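Local coordinates for hypothetical multiheme protein (Ignicoccus hospitalis KIN4/I, PDB 4QO5) that is of unknown function but, as a membrane-associated octaheme cytochrome c, binds multiple c-type hemes and probably passes electrons between them, at residues A[315-320]-A[480-485]; A[240-245]-A[473-478]. All coordinates share one frame; numbering follows the deposited sequence.

Contact 1: residues A[315-320]-A[480-485]; sequences RLFGLI and IRYGTA. With HEC (heme c), chain E.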
ATOM      1  N   ARG A 315       5.326 -25.550   0.725  1.00 21.98           N
ATOM      2  CA  ARG A 315       4.648 -24.584  -0.153  1.00 22.08           C
ATOM      3  C   ARG A 315       3.533 -23.894   0.617  1.00 25.18           C
ATOM      4  O   ARG A 315       2.549 -24.533   0.997  1.00 23.84           O
ATOM      5  CB  ARG A 315       4.074 -25.280  -1.394  1.00 22.32           C
ATOM      6  CG  ARG A 315       3.514 -24.294  -2.446  1.00 29.66           C
ATOM      7  CD  ARG A 315       4.565 -23.991  -3.491  1.00 30.25           C
ATOM      8  NE  ARG A 315       4.221 -22.896  -4.402  1.00 27.68           N
ATOM      9  CZ  ARG A 315       3.777 -23.065  -5.644  1.00 27.60           C
ATOM     10  NH1 ARG A 315       3.586 -24.286  -6.144  1.00 29.23           N
ATOM     11  NH2 ARG A 315       3.526 -22.006  -6.399  1.00 27.58           N
ATOM     12  N   LEU A 316       3.693 -22.593   0.850  1.00 23.51           N
ATOM     13  CA  LEU A 316       2.721 -21.809   1.618  1.00 24.33           C
ATOM     14  C   LEU A 316       1.518 -21.395   0.777  1.00 27.68           C
ATOM     15  O   LEU A 316       0.478 -21.032   1.329  1.00 25.44           O
ATOM     16  CB  LEU A 316       3.369 -20.545   2.193  1.00 24.46           C
ATOM     17  CG  LEU A 316       4.562 -20.717   3.136  1.00 27.29           C
ATOM     18  CD1 LEU A 316       4.932 -19.361   3.747  1.00 27.82           C
ATOM     19  CD2 LEU A 316       4.287 -21.762   4.224  1.00 21.91           C
ATOM     20  N   PHE A 317       1.675 -21.426  -0.553  1.00 22.48           N
ATOM     21  CA  PHE A 317       0.587 -21.155  -1.483  1.00 24.37           C
ATOM     22  C   PHE A 317      -0.290 -22.399  -1.564  1.00 24.36           C
ATOM     23  O   PHE A 317       0.124 -23.432  -2.107  1.00 25.10           O
ATOM     24  CB  PHE A 317       1.184 -20.832  -2.857  1.00 26.12           C
ATOM     25  CG  PHE A 317       0.218 -20.244  -3.847  1.00 24.71           C
ATOM     26  CD1 PHE A 317      -0.337 -21.036  -4.838  1.00 23.91           C
ATOM     27  CD2 PHE A 317      -0.083 -18.888  -3.830  1.00 22.33           C
ATOM     28  CE1 PHE A 317      -1.200 -20.512  -5.776  1.00 27.19           C
ATOM     29  CE2 PHE A 317      -0.946 -18.351  -4.770  1.00 21.29           C
ATOM     30  CZ  PHE A 317      -1.504 -19.161  -5.752  1.00 21.79           C
ATOM     31  N   GLY A 318      -1.503 -22.305  -1.037  1.00 22.94           N
ATOM     32  CA  GLY A 318      -2.356 -23.476  -0.896  1.00 24.39           C
ATOM     33  C   GLY A 318      -2.921 -23.984  -2.211  1.00 25.42           C
ATOM     34  O   GLY A 318      -3.493 -23.219  -3.006  1.00 24.46           O
ATOM     35  N   LEU A 319      -2.763 -25.282  -2.457  1.00 22.02           N
ATOM     36  CA  LEU A 319      -3.330 -25.873  -3.664  1.00 23.74           C
ATOM     37  C   LEU A 319      -4.057 -27.192  -3.395  1.00 28.13           C
ATOM     38  O   LEU A 319      -3.654 -28.232  -3.925  1.00 24.35           O
ATOM     39  CB  LEU A 319      -2.223 -26.081  -4.700  1.00 26.71           C
ATOM     40  CG  LEU A 319      -1.546 -24.785  -5.164  1.00 29.72           C
ATOM     41  CD1 LEU A 319      -0.244 -25.073  -5.920  1.00 31.05           C
ATOM     42  CD2 LEU A 319      -2.512 -23.940  -6.016  1.00 25.89           C
ATOM     43  N   ILE A 320      -5.114 -27.173  -2.579  1.00 22.92           N
ATOM     44  CA  ILE A 320      -5.644 -25.962  -1.934  1.00 19.79           C
ATOM     45  C   ILE A 320      -5.068 -25.803  -0.518  1.00 20.84           C
ATOM     46  O   ILE A 320      -5.239 -24.758   0.116  1.00 21.94           O
ATOM     47  CB  ILE A 320      -7.173 -26.022  -1.841  1.00 21.25           C
ATOM     48  CG1 ILE A 320      -7.585 -27.201  -0.952  1.00 24.24           C
ATOM     49  CG2 ILE A 320      -7.791 -26.105  -3.247  1.00 24.98           C
ATOM     50  CD1 ILE A 320      -9.072 -27.317  -0.707  1.00 26.34           C
ATOM     51  N   ILE A 480      -2.061 -15.587   5.866  1.00 17.21           N
ATOM     52  CA  ILE A 480      -1.721 -15.966   7.241  1.00 18.29           C
ATOM     53  C   ILE A 480      -0.384 -16.694   7.298  1.00 21.33           C
ATOM     54  O   ILE A 480       0.461 -16.420   8.157  1.00 20.40           O
ATOM     55  CB  ILE A 480      -2.828 -16.845   7.861  1.00 21.87           C
ATOM     56  CG1 ILE A 480      -4.083 -16.003   8.095  1.00 23.08           C
ATOM     57  CG2 ILE A 480      -2.360 -17.462   9.202  1.00 19.78           C
ATOM     58  CD1 ILE A 480      -5.343 -16.831   8.297  1.00 22.16           C
ATOM     59  N   ARG A 481      -0.189 -17.621   6.362  1.00 22.09           N
ATOM     60  CA  ARG A 481       1.049 -18.375   6.289  1.00 18.97           C
ATOM     61  C   ARG A 481       2.216 -17.466   5.898  1.00 17.40           C
ATOM     62  O   ARG A 481       3.274 -17.528   6.508  1.00 19.33           O
ATOM     63  CB  ARG A 481       0.901 -19.539   5.305  1.00 19.82           C
ATOM     64  CG  ARG A 481      -0.085 -20.600   5.798  1.00 20.00           C
ATOM     65  CD  ARG A 481      -0.115 -21.809   4.860  1.00 20.36           C
ATOM     66  NE  ARG A 481      -0.808 -21.543   3.600  1.00 19.21           N
ATOM     67  CZ  ARG A 481      -2.007 -22.034   3.292  1.00 23.48           C
ATOM     68  NH1 ARG A 481      -2.660 -22.791   4.158  1.00 20.69           N
ATOM     69  NH2 ARG A 481      -2.560 -21.759   2.119  1.00 21.65           N
ATOM     70  N   TYR A 482       2.005 -16.600   4.905  1.00 19.00           N
ATOM     71  CA  TYR A 482       3.048 -15.659   4.498  1.00 17.06           C
ATOM     72  C   TYR A 482       3.465 -14.742   5.652  1.00 18.23           C
ATOM     73  O   TYR A 482       4.663 -14.469   5.853  1.00 20.08           O
ATOM     74  CB  TYR A 482       2.530 -14.757   3.367  1.00 16.10           C
ATOM     75  CG  TYR A 482       2.731 -15.277   1.959  1.00 18.48           C
ATOM     76  CD1 TYR A 482       2.456 -16.596   1.620  1.00 22.49           C
ATOM     77  CD2 TYR A 482       3.170 -14.425   0.960  1.00 24.28           C
ATOM     78  CE1 TYR A 482       2.624 -17.047   0.298  1.00 21.05           C
ATOM     79  CE2 TYR A 482       3.338 -14.865  -0.350  1.00 24.23           C
ATOM     80  CZ  TYR A 482       3.073 -16.168  -0.672  1.00 24.71           C
ATOM     81  OH  TYR A 482       3.249 -16.577  -1.985  1.00 28.00           O
ATOM     82  N   GLY A 483       2.467 -14.210   6.353  1.00 21.37           N
ATOM     83  CA  GLY A 483       2.685 -13.250   7.428  1.00 17.57           C
ATOM     84  C   GLY A 483       3.425 -13.890   8.588  1.00 22.49           C
ATOM     85  O   GLY A 483       4.257 -13.260   9.237  1.00 23.64           O
ATOM     86  N   THR A 484       3.139 -15.165   8.826  1.00 19.40           N
ATOM     87  CA  THR A 484       3.815 -15.905   9.909  1.00 17.62           C
ATOM     88  C   THR A 484       5.254 -16.184   9.491  1.00 20.02           C
ATOM     89  O   THR A 484       6.179 -15.936  10.243  1.00 22.65           O
ATOM     90  CB  THR A 484       3.079 -17.202  10.221  1.00 18.81           C
ATOM     91  OG1 THR A 484       1.714 -16.896  10.532  1.00 20.97           O
ATOM     92  CG2 THR A 484       3.729 -17.941  11.411  1.00 20.84           C
ATOM     93  N   ALA A 485       5.441 -16.646   8.253  1.00 19.69           N
ATOM     94  CA  ALA A 485       6.776 -16.953   7.753  1.00 19.05           C
ATOM     95  C   ALA A 485       7.697 -15.740   7.733  1.00 19.70           C
ATOM     96  O   ALA A 485       8.894 -15.868   7.996  1.00 21.58           O
ATOM     97  CB  ALA A 485       6.695 -17.562   6.346  1.00 19.53           C
TER
HETATM   98 FE   HEC E 604      -0.614 -16.583  -9.938  1.00 22.23          FE
HETATM   99  CHA HEC E 604       1.249 -19.030  -8.307  1.00 22.11           C
HETATM  100  CHB HEC E 604      -3.075 -18.904 -10.449  1.00 23.62           C
HETATM  101  CHC HEC E 604      -2.605 -14.176 -11.382  1.00 22.02           C
HETATM  102  CHD HEC E 604       1.575 -14.190  -8.933  1.00 21.50           C
HETATM  103  NA  HEC E 604      -0.864 -18.562  -9.414  1.00 21.18           N
HETATM  104  C1A HEC E 604       0.055 -19.419  -8.857  1.00 22.34           C
HETATM  105  C2A HEC E 604      -0.461 -20.771  -8.956  1.00 24.42           C
HETATM  106  C3A HEC E 604      -1.655 -20.701  -9.542  1.00 22.53           C
HETATM  107  C4A HEC E 604      -1.931 -19.323  -9.833  1.00 20.31           C
HETATM  108  CMA HEC E 604      -2.645 -21.835  -9.874  1.00 23.44           C
HETATM  109  CAA HEC E 604       0.253 -22.061  -8.490  1.00 21.68           C
HETATM  110  CBA HEC E 604       0.830 -22.670  -9.773  1.00 26.48           C
HETATM  111  CGA HEC E 604       1.672 -23.900  -9.517  1.00 33.65           C
HETATM  112  O1A HEC E 604       1.257 -25.015  -9.926  1.00 33.68           O
HETATM  113  O2A HEC E 604       2.757 -23.762  -8.906  1.00 38.47           O
HETATM  114  NB  HEC E 604      -2.429 -16.573 -10.758  1.00 21.03           N
HETATM  115  C1B HEC E 604      -3.317 -17.617 -10.849  1.00 21.52           C
HETATM  116  C2B HEC E 604      -4.508 -17.184 -11.531  1.00 22.39           C
HETATM  117  C3B HEC E 604      -4.395 -15.862 -11.711  1.00 29.80           C
HETATM  118  C4B HEC E 604      -3.069 -15.468 -11.298  1.00 24.89           C
HETATM  119  CMB HEC E 604      -5.747 -18.092 -11.735  1.00 23.55           C
HETATM  120  CAB HEC E 604      -5.361 -14.798 -12.282  1.00 33.33           C
HETATM  121  CBB HEC E 604      -6.881 -15.065 -12.300  1.00 28.77           C
HETATM  122  NC  HEC E 604      -0.603 -14.593 -10.097  1.00 22.68           N
HETATM  123  C1C HEC E 604      -1.431 -13.761 -10.816  1.00 25.59           C
HETATM  124  C2C HEC E 604      -0.774 -12.481 -10.991  1.00 20.99           C
HETATM  125  C3C HEC E 604       0.272 -12.528 -10.153  1.00 25.19           C
HETATM  126  C4C HEC E 604       0.469 -13.847  -9.681  1.00 23.18           C
HETATM  127  CMC HEC E 604      -1.513 -11.255 -11.590  1.00 22.13           C
HETATM  128  CAC HEC E 604       1.347 -11.559  -9.691  1.00 33.20           C
HETATM  129  CBC HEC E 604       0.689 -10.252  -9.154  1.00 34.75           C
HETATM  130  ND  HEC E 604       1.138 -16.605  -8.811  1.00 22.53           N
HETATM  131  C1D HEC E 604       1.865 -15.469  -8.503  1.00 23.04           C
HETATM  132  C2D HEC E 604       2.953 -15.829  -7.633  1.00 20.20           C
HETATM  133  C3D HEC E 604       2.846 -17.332  -7.421  1.00 20.18           C
HETATM  134  C4D HEC E 604       1.693 -17.732  -8.189  1.00 23.51           C
HETATM  135  CMD HEC E 604       4.003 -14.886  -7.042  1.00 23.29           C
HETATM  136  CAD HEC E 604       3.745 -18.233  -6.541  1.00 19.44           C
HETATM  137  CBD HEC E 604       3.332 -17.986  -5.094  1.00 22.34           C
HETATM  138  CGD HEC E 604       3.984 -18.969  -4.161  1.00 21.28           C
HETATM  139  O1D HEC E 604       4.010 -18.684  -2.938  1.00 23.69           O
HETATM  140  O2D HEC E 604       4.478 -20.022  -4.621  1.00 22.44           O
HETATM  141  O   HOH W   1      -5.050 -23.355   2.397  1.00 25.36           O
HETATM  142  O   HOH W   2      -1.704 -15.999  -7.746  1.00 31.95           O
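The propionate pocket of a heme c is built from loop 315-320 and the end of helix 464-485, which meet through Leu-316, Arg-481 and Tyr-482. Arg-315 turns its guanidinium edge to both propionates: NE (2.9 Å) and NH2 share heme O2D, while NH1 reaches heme O2A at 2.9 Å. Tyr-482 OH donates to O1D of the propionate that Arg-315 NE holds, though its very short modelled length is doubtful. Phe-317 swings its ring out beside its carbonyl carbon (chi1 -167°) and leans over the pyrrole A side of the heme, with CHA over one face of its ring and CE1 3.3 Å from heme C2A. Replaced by an alanine, Phe-317 would lose its ring, which is likely to open a gap over the CHA meso bridge. Between the segments, Leu-316 CD1 touches Ala-485 CB at 3.6 Å and Leu-316 CB lies near Tyr-482 CE1. Arg-481 runs antiparallel to the Leu-316 side chain and bends at chi3 (-74°), bringing NE to Leu-316 O at 2.7 Å, the oxygen tilted 23° from the guanidinium plane. Arg-481 NH2 adds a weak bond to the same carbonyl and donates to a water that itself donates to Ile-320 O at 2.7 Å.

Contact 2: residues A[240-245]-A[473-478]; sequences LDPDVP and WLFYSN. With HEC (heme c), chain E.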
ATOM      1  N   LEU A 240       2.402  -9.489  -4.487  1.00 20.49           N
ATOM      2  CA  LEU A 240       1.539  -8.562  -3.781  1.00 21.11           C
ATOM      3  C   LEU A 240       0.247  -9.180  -3.278  1.00 20.88           C
ATOM      4  O   LEU A 240      -0.222 -10.206  -3.765  1.00 22.83           O
ATOM      5  CB  LEU A 240       1.124  -7.412  -4.711  1.00 28.40           C
ATOM      6  CG  LEU A 240       2.149  -6.421  -5.220  1.00 30.44           C
ATOM      7  CD1 LEU A 240       1.417  -5.330  -6.020  1.00 25.87           C
ATOM      8  CD2 LEU A 240       2.911  -5.828  -4.054  1.00 34.59           C
ATOM      9  N   ASP A 241      -0.332  -8.483  -2.308  1.00 21.15           N
ATOM     10  CA  ASP A 241      -1.690  -8.683  -1.835  1.00 21.88           C
ATOM     11  C   ASP A 241      -2.680  -8.705  -3.004  1.00 24.50           C
ATOM     12  O   ASP A 241      -2.517  -7.959  -3.971  1.00 22.54           O
ATOM     13  CB  ASP A 241      -1.992  -7.481  -0.922  1.00 23.10           C
ATOM     14  CG  ASP A 241      -3.406  -7.466  -0.402  1.00 26.02           C
ATOM     15  OD1 ASP A 241      -4.182  -6.576  -0.824  1.00 26.95           O
ATOM     16  OD2 ASP A 241      -3.728  -8.314   0.450  1.00 25.07           O
ATOM     17  N   PRO A 242      -3.745  -9.520  -2.916  1.00 22.50           N
ATOM     18  CA  PRO A 242      -4.195 -10.401  -1.824  1.00 21.68           C
ATOM     19  C   PRO A 242      -3.690 -11.833  -1.876  1.00 25.85           C
ATOM     20  O   PRO A 242      -3.768 -12.517  -0.853  1.00 25.63           O
ATOM     21  CB  PRO A 242      -5.712 -10.422  -2.008  1.00 23.96           C
ATOM     22  CG  PRO A 242      -5.901 -10.262  -3.511  1.00 24.35           C
ATOM     23  CD  PRO A 242      -4.773  -9.346  -3.960  1.00 22.66           C
ATOM     24  N   ASP A 243      -3.218 -12.281  -3.040  1.00 22.14           N
ATOM     25  CA  ASP A 243      -2.908 -13.702  -3.238  1.00 22.66           C
ATOM     26  C   ASP A 243      -1.516 -14.107  -2.795  1.00 20.76           C
ATOM     27  O   ASP A 243      -1.295 -15.225  -2.301  1.00 21.60           O
ATOM     28  CB  ASP A 243      -3.138 -14.116  -4.710  1.00 23.91           C
ATOM     29  CG  ASP A 243      -2.473 -13.165  -5.730  1.00 39.34           C
ATOM     30  OD1 ASP A 243      -1.854 -13.672  -6.709  1.00 35.15           O
ATOM     31  OD2 ASP A 243      -2.607 -11.919  -5.602  1.00 31.26           O
ATOM     32  N   VAL A 244      -0.555 -13.211  -2.975  1.00 20.29           N
ATOM     33  CA  VAL A 244       0.835 -13.581  -2.739  1.00 16.35           C
ATOM     34  C   VAL A 244       1.581 -12.429  -2.059  1.00 22.49           C
ATOM     35  O   VAL A 244       2.605 -11.974  -2.554  1.00 20.62           O
ATOM     36  CB  VAL A 244       1.529 -13.984  -4.085  1.00 18.77           C
ATOM     37  CG1 VAL A 244       1.016 -15.341  -4.580  1.00 22.56           C
ATOM     38  CG2 VAL A 244       1.281 -12.925  -5.174  1.00 20.09           C
ATOM     39  N   PRO A 245       1.097 -11.994  -0.877  1.00 22.57           N
ATOM     40  CA  PRO A 245       1.461 -10.685  -0.318  1.00 22.61           C
ATOM     41  C   PRO A 245       2.842 -10.629   0.322  1.00 23.34           C
ATOM     42  O   PRO A 245       2.972 -10.045   1.402  1.00 20.23           O
ATOM     43  CB  PRO A 245       0.419 -10.488   0.782  1.00 22.57           C
ATOM     44  CG  PRO A 245       0.204 -11.899   1.320  1.00 21.52           C
ATOM     45  CD  PRO A 245       0.203 -12.745   0.027  1.00 24.43           C
ATOM     46  N   TRP A 473      -8.646 -20.084   0.773  1.00 24.68           N
ATOM     47  CA  TRP A 473      -7.266 -20.530   0.608  1.00 24.18           C
ATOM     48  C   TRP A 473      -6.377 -19.554  -0.159  1.00 27.73           C
ATOM     49  O   TRP A 473      -5.308 -19.178   0.336  1.00 26.11           O
ATOM     50  CB  TRP A 473      -7.158 -21.959   0.037  1.00 24.17           C
ATOM     51  CG  TRP A 473      -8.084 -22.304  -1.092  1.00 25.12           C
ATOM     52  CD1 TRP A 473      -9.372 -22.754  -0.992  1.00 25.58           C
ATOM     53  CD2 TRP A 473      -7.773 -22.289  -2.496  1.00 22.64           C
ATOM     54  NE1 TRP A 473      -9.889 -22.989  -2.249  1.00 25.47           N
ATOM     55  CE2 TRP A 473      -8.928 -22.715  -3.185  1.00 24.52           C
ATOM     56  CE3 TRP A 473      -6.637 -21.942  -3.233  1.00 25.23           C
ATOM     57  CZ2 TRP A 473      -8.980 -22.806  -4.579  1.00 28.03           C
ATOM     58  CZ3 TRP A 473      -6.690 -22.028  -4.627  1.00 26.06           C
ATOM     59  CH2 TRP A 473      -7.856 -22.458  -5.279  1.00 31.35           C
ATOM     60  N   LEU A 474      -6.814 -19.136  -1.352  1.00 25.04           N
ATOM     61  CA  LEU A 474      -5.997 -18.288  -2.214  1.00 23.87           C
ATOM     62  C   LEU A 474      -5.617 -16.938  -1.608  1.00 22.23           C
ATOM     63  O   LEU A 474      -4.535 -16.405  -1.889  1.00 25.02           O
ATOM     64  CB  LEU A 474      -6.703 -18.060  -3.566  1.00 22.05           C
ATOM     65  CG  LEU A 474      -5.944 -17.297  -4.641  1.00 25.41           C
ATOM     66  CD1 LEU A 474      -4.748 -18.106  -5.111  1.00 28.42           C
ATOM     67  CD2 LEU A 474      -6.875 -16.978  -5.814  1.00 28.27           C
ATOM     68  N   PHE A 475      -6.502 -16.362  -0.810  1.00 24.18           N
ATOM     69  CA  PHE A 475      -6.192 -15.071  -0.192  1.00 20.31           C
ATOM     70  C   PHE A 475      -5.826 -15.228   1.286  1.00 19.04           C
ATOM     71  O   PHE A 475      -4.737 -14.859   1.708  1.00 20.65           O
ATOM     72  CB  PHE A 475      -7.367 -14.083  -0.284  1.00 18.82           C
ATOM     73  CG  PHE A 475      -7.731 -13.654  -1.688  1.00 20.44           C
ATOM     74  CD1 PHE A 475      -6.989 -14.054  -2.782  1.00 20.86           C
ATOM     75  CD2 PHE A 475      -8.834 -12.828  -1.887  1.00 27.77           C
ATOM     76  CE1 PHE A 475      -7.338 -13.642  -4.062  1.00 24.36           C
ATOM     77  CE2 PHE A 475      -9.187 -12.415  -3.159  1.00 28.71           C
ATOM     78  CZ  PHE A 475      -8.436 -12.827  -4.245  1.00 26.18           C
ATOM     79  N   TYR A 476      -6.750 -15.763   2.066  1.00 18.65           N
ATOM     80  CA  TYR A 476      -6.658 -15.617   3.528  1.00 20.79           C
ATOM     81  C   TYR A 476      -5.675 -16.606   4.162  1.00 22.88           C
ATOM     82  O   TYR A 476      -4.799 -16.201   4.930  1.00 24.16           O
ATOM     83  CB  TYR A 476      -8.051 -15.688   4.169  1.00 21.51           C
ATOM     84  CG  TYR A 476      -9.016 -14.721   3.503  1.00 23.23           C
ATOM     85  CD1 TYR A 476      -8.597 -13.451   3.120  1.00 22.32           C
ATOM     86  CD2 TYR A 476     -10.326 -15.090   3.228  1.00 21.54           C
ATOM     87  CE1 TYR A 476      -9.460 -12.570   2.491  1.00 22.05           C
ATOM     88  CE2 TYR A 476     -11.198 -14.207   2.586  1.00 21.51           C
ATOM     89  CZ  TYR A 476     -10.761 -12.956   2.231  1.00 24.11           C
ATOM     90  OH  TYR A 476     -11.633 -12.080   1.610  1.00 29.20           O
ATOM     91  N   SER A 477      -5.793 -17.886   3.815  1.00 21.92           N
ATOM     92  CA  SER A 477      -4.873 -18.882   4.377  1.00 22.01           C
ATOM     93  C   SER A 477      -3.470 -18.551   3.904  1.00 22.76           C
ATOM     94  O   SER A 477      -2.527 -18.596   4.684  1.00 22.08           O
ATOM     95  CB  SER A 477      -5.253 -20.309   3.985  1.00 21.31           C
ATOM     96  OG  SER A 477      -6.501 -20.681   4.541  1.00 24.06           O
ATOM     97  N   ASN A 478      -3.337 -18.199   2.625  1.00 21.51           N
ATOM     98  CA  ASN A 478      -2.034 -17.799   2.105  1.00 21.50           C
ATOM     99  C   ASN A 478      -1.435 -16.623   2.870  1.00 17.48           C
ATOM    100  O   ASN A 478      -0.265 -16.640   3.234  1.00 21.85           O
ATOM    101  CB  ASN A 478      -2.129 -17.430   0.626  1.00 21.50           C
ATOM    102  CG  ASN A 478      -2.199 -18.652  -0.276  1.00 23.29           C
ATOM    103  OD1 ASN A 478      -2.103 -19.799   0.182  1.00 24.47           O
ATOM    104  ND2 ASN A 478      -2.375 -18.410  -1.568  1.00 22.74           N
TER
HETATM  105 FE   HEC E 604      -0.614 -16.583  -9.938  1.00 22.23          FE
HETATM  106  CHA HEC E 604       1.249 -19.030  -8.307  1.00 22.11           C
HETATM  107  CHB HEC E 604      -3.075 -18.904 -10.449  1.00 23.62           C
HETATM  108  CHC HEC E 604      -2.605 -14.176 -11.382  1.00 22.02           C
HETATM  109  CHD HEC E 604       1.575 -14.190  -8.933  1.00 21.50           C
HETATM  110  NA  HEC E 604      -0.864 -18.562  -9.414  1.00 21.18           N
HETATM  111  C1A HEC E 604       0.055 -19.419  -8.857  1.00 22.34           C
HETATM  112  C2A HEC E 604      -0.461 -20.771  -8.956  1.00 24.42           C
HETATM  113  C3A HEC E 604      -1.655 -20.701  -9.542  1.00 22.53           C
HETATM  114  C4A HEC E 604      -1.931 -19.323  -9.833  1.00 20.31           C
HETATM  115  CMA HEC E 604      -2.645 -21.835  -9.874  1.00 23.44           C
HETATM  116  CAA HEC E 604       0.253 -22.061  -8.490  1.00 21.68           C
HETATM  117  CBA HEC E 604       0.830 -22.670  -9.773  1.00 26.48           C
HETATM  118  CGA HEC E 604       1.672 -23.900  -9.517  1.00 33.65           C
HETATM  119  O1A HEC E 604       1.257 -25.015  -9.926  1.00 33.68           O
HETATM  120  O2A HEC E 604       2.757 -23.762  -8.906  1.00 38.47           O
HETATM  121  NB  HEC E 604      -2.429 -16.573 -10.758  1.00 21.03           N
HETATM  122  C1B HEC E 604      -3.317 -17.617 -10.849  1.00 21.52           C
HETATM  123  C2B HEC E 604      -4.508 -17.184 -11.531  1.00 22.39           C
HETATM  124  C3B HEC E 604      -4.395 -15.862 -11.711  1.00 29.80           C
HETATM  125  C4B HEC E 604      -3.069 -15.468 -11.298  1.00 24.89           C
HETATM  126  CMB HEC E 604      -5.747 -18.092 -11.735  1.00 23.55           C
HETATM  127  CAB HEC E 604      -5.361 -14.798 -12.282  1.00 33.33           C
HETATM  128  CBB HEC E 604      -6.881 -15.065 -12.300  1.00 28.77           C
HETATM  129  NC  HEC E 604      -0.603 -14.593 -10.097  1.00 22.68           N
HETATM  130  C1C HEC E 604      -1.431 -13.761 -10.816  1.00 25.59           C
HETATM  131  C2C HEC E 604      -0.774 -12.481 -10.991  1.00 20.99           C
HETATM  132  C3C HEC E 604       0.272 -12.528 -10.153  1.00 25.19           C
HETATM  133  C4C HEC E 604       0.469 -13.847  -9.681  1.00 23.18           C
HETATM  134  CMC HEC E 604      -1.513 -11.255 -11.590  1.00 22.13           C
HETATM  135  CAC HEC E 604       1.347 -11.559  -9.691  1.00 33.20           C
HETATM  136  CBC HEC E 604       0.689 -10.252  -9.154  1.00 34.75           C
HETATM  137  ND  HEC E 604       1.138 -16.605  -8.811  1.00 22.53           N
HETATM  138  C1D HEC E 604       1.865 -15.469  -8.503  1.00 23.04           C
HETATM  139  C2D HEC E 604       2.953 -15.829  -7.633  1.00 20.20           C
HETATM  140  C3D HEC E 604       2.846 -17.332  -7.421  1.00 20.18           C
HETATM  141  C4D HEC E 604       1.693 -17.732  -8.189  1.00 23.51           C
HETATM  142  CMD HEC E 604       4.003 -14.886  -7.042  1.00 23.29           C
HETATM  143  CAD HEC E 604       3.745 -18.233  -6.541  1.00 19.44           C
HETATM  144  CBD HEC E 604       3.332 -17.986  -5.094  1.00 22.34           C
HETATM  145  CGD HEC E 604       3.984 -18.969  -4.161  1.00 21.28           C
HETATM  146  O1D HEC E 604       4.010 -18.684  -2.938  1.00 23.69           O
HETATM  147  O2D HEC E 604       4.478 -20.022  -4.621  1.00 22.44           O
HETATM  148  O   HOH W   2      -1.704 -15.999  -7.746  1.00 31.95           O
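Asn-478 OD1, on helix 464-485 of this multiheme cytochrome, behind the loop 240-245 that covers the water-ligated face of a heme c, is gripped by two donors, Arg-481 NH2 and Gly-318 N, which would hold the amide in its rotation. Its other end then faces loop 240-245, where ND2 donates a weak hydrogen bond to Asp-243 O at 3.4 Å. Segment 473-478 of the helix contains a pi-type turn, for which the evidence is the bond from Asn-478 N to Trp-473 O, five residues back. Two reciprocal CA-H...O contacts bring the backbones together: Asp-243 CA lies 3.4 Å from Leu-474 O, and Phe-475 CA lies 3.6 Å from Pro-242 O. Beside them Pro-242, which follows a cis peptide bond, lies alongside Phe-475 and sets CG over one ring face in a CH-pi contact, 3.7 Å from the ring centroid and 14° off its normal. Phe-494 of a third subunit, another copy of the protein, also packs on Asp-243 and Leu-474. Val-244 CG1 packs 3.6 Å from heme C2D. The carboxylate of Asp-243 is turned from the helix toward the porphyrin, with CG between the backbone N and the carbonyl carbon (chi1 49°). There Asp-243 OD1 accepts a hydrogen bond, 2.6 Å long, from the water that sits 2.5 Å from the heme iron.

How the contacts relate
Along the chain, segment 240-245 comes first, then 315-320, then 473-478 and 480-485 on the same helix. Contact 2 therefore closes a loop of 227 intervening residues and contact 1 one of 159; because their segments alternate, the two loops cross. Their centres are 8 Å apart, and they touch directly: Phe-317 CD2 packs 3.3 Å from Asn-478 ND2, and Ile-320 O 3.4 Å from Trp-473 CB. Helix 464-485 is thus shared, with two loops from separate parts of the chain fastened to it. Both loops approach one heme from the same face, 240-245 over the iron and 315-320 toward the propionates.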